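Local coordinates for protein 3-isopropylmalate dehydratase small subunit (Campylobacter jejuni, PDB 3Q3W) that catalyses, as the small subunit of isopropylmalate isomerase, the interconversion of 2-isopropylmalate and 3-isopropylmalate by way of 2-isopropylmaleate in leucine biosynthesis, at residues S87-H90 with A91-L95; F169-I172 with C173-G177. One frame throughout, in Å; residues are numbered along the deposited sequence. Where two conformers were deposited one is given.

How the contacts relate
Contacts 1 and 2 illustrate how neighbouring side chains settle the start of one helix and the end of another. Contact 1 (S87-H90 with A91-L95) starts helix 90-98, and contact 2 (F169-I172 with C173-G177) completes helix 168-176. Their centres lie 19 Å apart and their nearest atoms about 11 Å, so they do not meet directly, but both reach helix 110-118: P92 meets F112 and N115, whereas H170 meets N114 and L117. In contact 1, W93 takes E89 CG over its face and turns its edge to H90; in contact 2, F169 takes the C173 sulfur. The Ser-Arg-Glu loop of contact 1 lies in the aconitase C-terminal domain family region and, as in aconitase, probably borders the substrate site; contact 2 is peripheral.

Contact 1 (S87-H90 with A91-L95); sequences SREH and APWAL
The carbonyl of H90 accepts the N-H of A94, O to N 2.8 Å, the shorter and firmer of the two i to i+4 bonds here. One residue back, E89 O receives the N-H of W93 in a nearly straight but weak bond, N to O 3.3 Å, and also sits over the indole face of W93. R88 O takes the N-H of A91 at 3.1 Å, with the donor well above the carbonyl plane. P92 lacks an N-H and so gives R88 O no i to i+4 donor. Its CD packs against two carbonyl oxygens, 3.1 Å from E89 O and 3.2 Å from R88 O.

The indole turns back over the turn because W93 CG stands anti to its own carbonyl carbon (chi1 -61°). Its CZ3 corner points at the centre of the H90 imidazole, 3.7 Å from NE2, an edge-to-face pair with planes at 52°. In the conformer described, one of two, E89 CG lies over the six-membered ring as a CH-pi contact, 3.7 Å from its centroid. H90 NE2 hydrogen-bonds to L34 O and its ring meets F41 edge-to-face, which together would hold the imidazole's rotation; R88 makes a salt bridge with D25. This is the Ser-Arg-Glu loop of the aconitase C-terminal domain family, running into its helix at H90; as in aconitase, it probably borders the substrate site.

Contact 2 (F169-I172 with C173-G177); sequences FHRI and CLLEG
Over one face of the F169 ring lies the sulfur of C173, and over one face of the R171 guanidinium lies the CD1 methyl of L175. The sulfur, SG of C173, stands 3.9 Å from the F169 ring centroid and 23° off the normal, displaced toward the CE1 and CZ rim; this is a cysteine sulfur-aromatic contact one helical turn apart. F169 reaches it by setting CG anti to the backbone N (chi1 174°), which carries the ring along the helix toward C173.

R171 runs extended from CG to NE, its CG 3.7 Å from L175 CD1, while that same methyl sits about 4.0 Å from R171 CZ, above the middle of the flat group. The CD1 methyl of I172 lies 4.2 Å from L175 CD1, the two side chains crossing at about a right angle; I172 also runs alongside E176, CD1 to CG 4.1 Å. Beneath the side chains, four successive helical bonds join the segments, the shortest from L175 N to R171 O at 2.8 Å. The helix closes in a Schellman motif with G177 as its C-prime residue: G177 N makes a weak bond back to L174 O, and positive phi (59°) suits the position.

The polar end of R171 looks elsewhere. Hydrogen bonds from NE to L150 O and from NH2 to L151 O tie the helix to the loop after strand 145-149. The dipoles of those carbonyls would partly offset the guanidinium charge, where the L175 methyl lies against one face.

Contact 1 (S87-H90 with A91-L95)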
loop_
_atom_site.group_PDB
_atom_site.type_symbol
_atom_site.label_atom_id
_atom_site.label_comp_id
_atom_site.label_asym_id
_atom_site.label_seq_id
_atom_site.Cartn_x
_atom_site.Cartn_y
_atom_site.Cartn_z
ATOM N N SER A 87 0.226 -8.730 -14.702
ATOM C CA SER A 87 -1.084 -8.310 -14.213
ATOM C C SER A 87 -1.575 -9.307 -13.165
ATOM O O SER A 87 -1.515 -10.510 -13.380
ATOM C CB SER A 87 -2.083 -8.196 -15.358
ATOM O OG SER A 87 -3.225 -7.448 -14.938
ATOM N N ARG A 88 -1.978 -8.789 -12.011
ATOM C CA ARG A 88 -2.654 -9.563 -10.980
ATOM C C ARG A 88 -3.590 -8.586 -10.317
ATOM O O ARG A 88 -3.206 -7.845 -9.397
ATOM C CB ARG A 88 -1.663 -10.145 -9.962
ATOM C CG ARG A 88 -2.314 -11.167 -9.076
ATOM C CD ARG A 88 -1.369 -11.984 -8.309
ATOM N NE ARG A 88 -0.606 -12.928 -9.133
ATOM C CZ ARG A 88 0.262 -13.791 -8.627
ATOM N NH1 ARG A 88 0.474 -13.845 -7.281
ATOM N NH2 ARG A 88 0.930 -14.599 -9.448
ATOM N N GLU A 89 -4.822 -8.554 -10.785
ATOM C CA GLU A 89 -5.821 -7.648 -10.220
ATOM C C GLU A 89 -6.024 -7.874 -8.724
ATOM O O GLU A 89 -6.249 -6.935 -7.985
ATOM C CB GLU A 89 -7.152 -7.755 -10.960
ATOM C CG GLU A 89 -7.874 -9.100 -10.781
ATOM C CD GLU A 89 -8.682 -9.520 -12.025
ATOM O OE1 GLU A 89 -8.721 -10.725 -12.311
ATOM O OE2 GLU A 89 -9.248 -8.638 -12.711
ATOM N N HIS A 90 -5.899 -9.121 -8.283
ATOM C CA HIS A 90 -6.011 -9.465 -6.867
ATOM C C HIS A 90 -4.984 -8.772 -5.933
ATOM O O HIS A 90 -5.261 -8.651 -4.736
ATOM C CB HIS A 90 -5.874 -10.968 -6.666
ATOM C CG HIS A 90 -7.022 -11.760 -7.204
ATOM N ND1 HIS A 90 -7.153 -12.046 -8.541
ATOM C CD2 HIS A 90 -8.058 -12.373 -6.586
ATOM C CE1 HIS A 90 -8.237 -12.771 -8.729
ATOM N NE2 HIS A 90 -8.787 -13.009 -7.558
ATOM N N ALA A 91 -3.825 -8.363 -6.452
ATOM C CA ALA A 91 -2.820 -7.742 -5.609
ATOM C C ALA A 91 -3.353 -6.422 -5.077
ATOM O O ALA A 91 -3.475 -6.256 -3.874
ATOM C CB ALA A 91 -1.446 -7.586 -6.361
ATOM N N PRO A 92 -3.767 -5.489 -5.960
ATOM C CA PRO A 92 -4.496 -4.316 -5.387
ATOM C C PRO A 92 -5.727 -4.655 -4.535
ATOM O O PRO A 92 -5.940 -4.058 -3.488
ATOM C CB PRO A 92 -4.916 -3.503 -6.620
ATOM C CG PRO A 92 -3.981 -3.907 -7.656
ATOM C CD PRO A 92 -3.613 -5.360 -7.404
ATOM N N TRP A 93 -6.522 -5.614 -4.941
ATOM C CA TRP A 93 -7.657 -6.028 -4.118
ATOM C C TRP A 93 -7.285 -6.467 -2.679
ATOM O O TRP A 93 -7.958 -6.095 -1.726
ATOM C CB TRP A 93 -8.370 -7.165 -4.776
ATOM C CG TRP A 93 -8.949 -6.862 -6.133
ATOM C CD1 TRP A 93 -8.980 -5.655 -6.786
ATOM C CD2 TRP A 93 -9.614 -7.793 -6.980
ATOM N NE1 TRP A 93 -9.642 -5.796 -8.004
ATOM C CE2 TRP A 93 -10.041 -7.093 -8.132
ATOM C CE3 TRP A 93 -9.911 -9.171 -6.872
ATOM C CZ2 TRP A 93 -10.704 -7.729 -9.195
ATOM C CZ3 TRP A 93 -10.589 -9.796 -7.934
ATOM C CH2 TRP A 93 -10.985 -9.063 -9.059
ATOM N N ALA A 94 -6.262 -7.301 -2.547
ATOM C CA ALA A 94 -5.865 -7.756 -1.220
ATOM C C ALA A 94 -5.406 -6.578 -0.365
ATOM O O ALA A 94 -5.728 -6.462 0.812
ATOM C CB ALA A 94 -4.774 -8.807 -1.350
ATOM N N LEU A 95 -4.653 -5.677 -0.971
ATOM C CA LEU A 95 -4.192 -4.483 -0.261
ATOM C C LEU A 95 -5.362 -3.619 0.193
ATOM O O LEU A 95 -5.419 -3.231 1.376
ATOM C CB LEU A 95 -3.211 -3.676 -1.163
ATOM C CG LEU A 95 -1.840 -4.315 -1.332
ATOM C CD1 LEU A 95 -1.142 -3.989 -2.666
ATOM C CD2 LEU A 95 -0.942 -3.961 -0.121
#

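Contact 2 (F169-I172 with C173-G177)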
loop_
_atom_site.group_PDB
_atom_site.type_symbol
_atom_site.label_atom_id
_atom_site.label_comp_id
_atom_site.label_asym_id
_atom_site.label_seq_id
_atom_site.Cartn_x
_atom_site.Cartn_y
_atom_site.Cartn_z
ATOM N N PHE A 169 -5.762 12.523 -14.863
ATOM C CA PHE A 169 -6.931 11.688 -15.044
ATOM C C PHE A 169 -7.074 10.739 -13.866
ATOM O O PHE A 169 -8.165 10.633 -13.296
ATOM C CB PHE A 169 -6.867 10.925 -16.367
ATOM C CG PHE A 169 -7.964 9.945 -16.542
ATOM C CD1 PHE A 169 -9.279 10.375 -16.612
ATOM C CD2 PHE A 169 -7.689 8.592 -16.602
ATOM C CE1 PHE A 169 -10.312 9.474 -16.756
ATOM C CE2 PHE A 169 -8.690 7.687 -16.770
ATOM C CZ PHE A 169 -10.020 8.111 -16.855
ATOM N N HIS A 170 -5.985 10.066 -13.488
ATOM C CA HIS A 170 -6.013 9.169 -12.316
ATOM C C HIS A 170 -6.396 9.941 -11.071
ATOM O O HIS A 170 -7.146 9.449 -10.241
ATOM C CB HIS A 170 -4.667 8.494 -12.090
ATOM C CG HIS A 170 -4.367 7.430 -13.085
ATOM N ND1 HIS A 170 -5.307 6.495 -13.470
ATOM C CD2 HIS A 170 -3.239 7.140 -13.774
ATOM C CE1 HIS A 170 -4.773 5.687 -14.368
ATOM N NE2 HIS A 170 -3.517 6.052 -14.564
ATOM N N ARG A 171 -5.870 11.161 -10.958
ATOM C CA ARG A 171 -6.092 11.970 -9.771
ATOM C C ARG A 171 -7.535 12.357 -9.657
ATOM O O ARG A 171 -8.104 12.229 -8.588
ATOM C CB ARG A 171 -5.232 13.217 -9.771
ATOM C CG ARG A 171 -5.648 14.304 -8.761
ATOM C CD ARG A 171 -4.459 15.243 -8.526
ATOM N NE ARG A 171 -4.745 16.446 -7.748
ATOM C CZ ARG A 171 -5.236 17.590 -8.222
ATOM N NH1 ARG A 171 -5.596 17.723 -9.487
ATOM N NH2 ARG A 171 -5.394 18.626 -7.398
ATOM N N ILE A 172 -8.131 12.819 -10.744
ATOM C CA ILE A 172 -9.508 13.249 -10.653
ATOM C C ILE A 172 -10.432 12.071 -10.395
ATOM O O ILE A 172 -11.388 12.246 -9.663
ATOM C CB ILE A 172 -9.978 14.107 -11.856
ATOM C CG1 ILE A 172 -11.233 14.932 -11.490
ATOM C CG2 ILE A 172 -10.247 13.250 -13.115
ATOM C CD1 ILE A 172 -11.096 16.051 -10.328
ATOM N N CYS A 173 -10.165 10.910 -11.000
ATOM C CA CYS A 173 -10.896 9.685 -10.650
ATOM C C CYS A 173 -10.838 9.414 -9.142
ATOM O O CYS A 173 -11.878 9.222 -8.546
ATOM C CB CYS A 173 -10.405 8.480 -11.457
ATOM S SG CYS A 173 -10.785 8.574 -13.248
ATOM N N LEU A 174 -9.655 9.457 -8.517
ATOM C CA LEU A 174 -9.537 9.205 -7.080
ATOM C C LEU A 174 -10.252 10.295 -6.280
ATOM O O LEU A 174 -10.973 9.998 -5.348
ATOM C CB LEU A 174 -8.069 9.142 -6.646
ATOM C CG LEU A 174 -7.250 7.946 -7.157
ATOM C CD1 LEU A 174 -5.757 8.181 -7.004
ATOM C CD2 LEU A 174 -7.640 6.727 -6.423
ATOM N N LEU A 175 -10.053 11.564 -6.652
ATOM C CA LEU A 175 -10.736 12.648 -5.938
ATOM C C LEU A 175 -12.277 12.563 -5.987
ATOM O O LEU A 175 -12.962 12.856 -5.014
ATOM C CB LEU A 175 -10.279 14.043 -6.457
ATOM C CG LEU A 175 -8.814 14.464 -6.265
ATOM C CD1 LEU A 175 -8.579 15.771 -7.032
ATOM C CD2 LEU A 175 -8.394 14.631 -4.772
ATOM N N GLU A 176 -12.832 12.167 -7.121
ATOM C CA GLU A 176 -14.281 12.065 -7.243
ATOM C C GLU A 176 -14.800 10.633 -7.081
ATOM O O GLU A 176 -15.998 10.408 -7.147
ATOM C CB GLU A 176 -14.716 12.643 -8.597
ATOM C CG GLU A 176 -14.345 14.092 -8.797
ATOM C CD GLU A 176 -15.183 15.010 -7.936
ATOM O OE1 GLU A 176 -16.406 14.780 -7.902
ATOM O OE2 GLU A 176 -14.639 15.948 -7.292
ATOM N N GLY A 177 -13.909 9.673 -6.879
ATOM C CA GLY A 177 -14.294 8.261 -6.769
ATOM C C GLY A 177 -15.008 7.798 -8.029
ATOM O O GLY A 177 -16.104 7.233 -7.958
#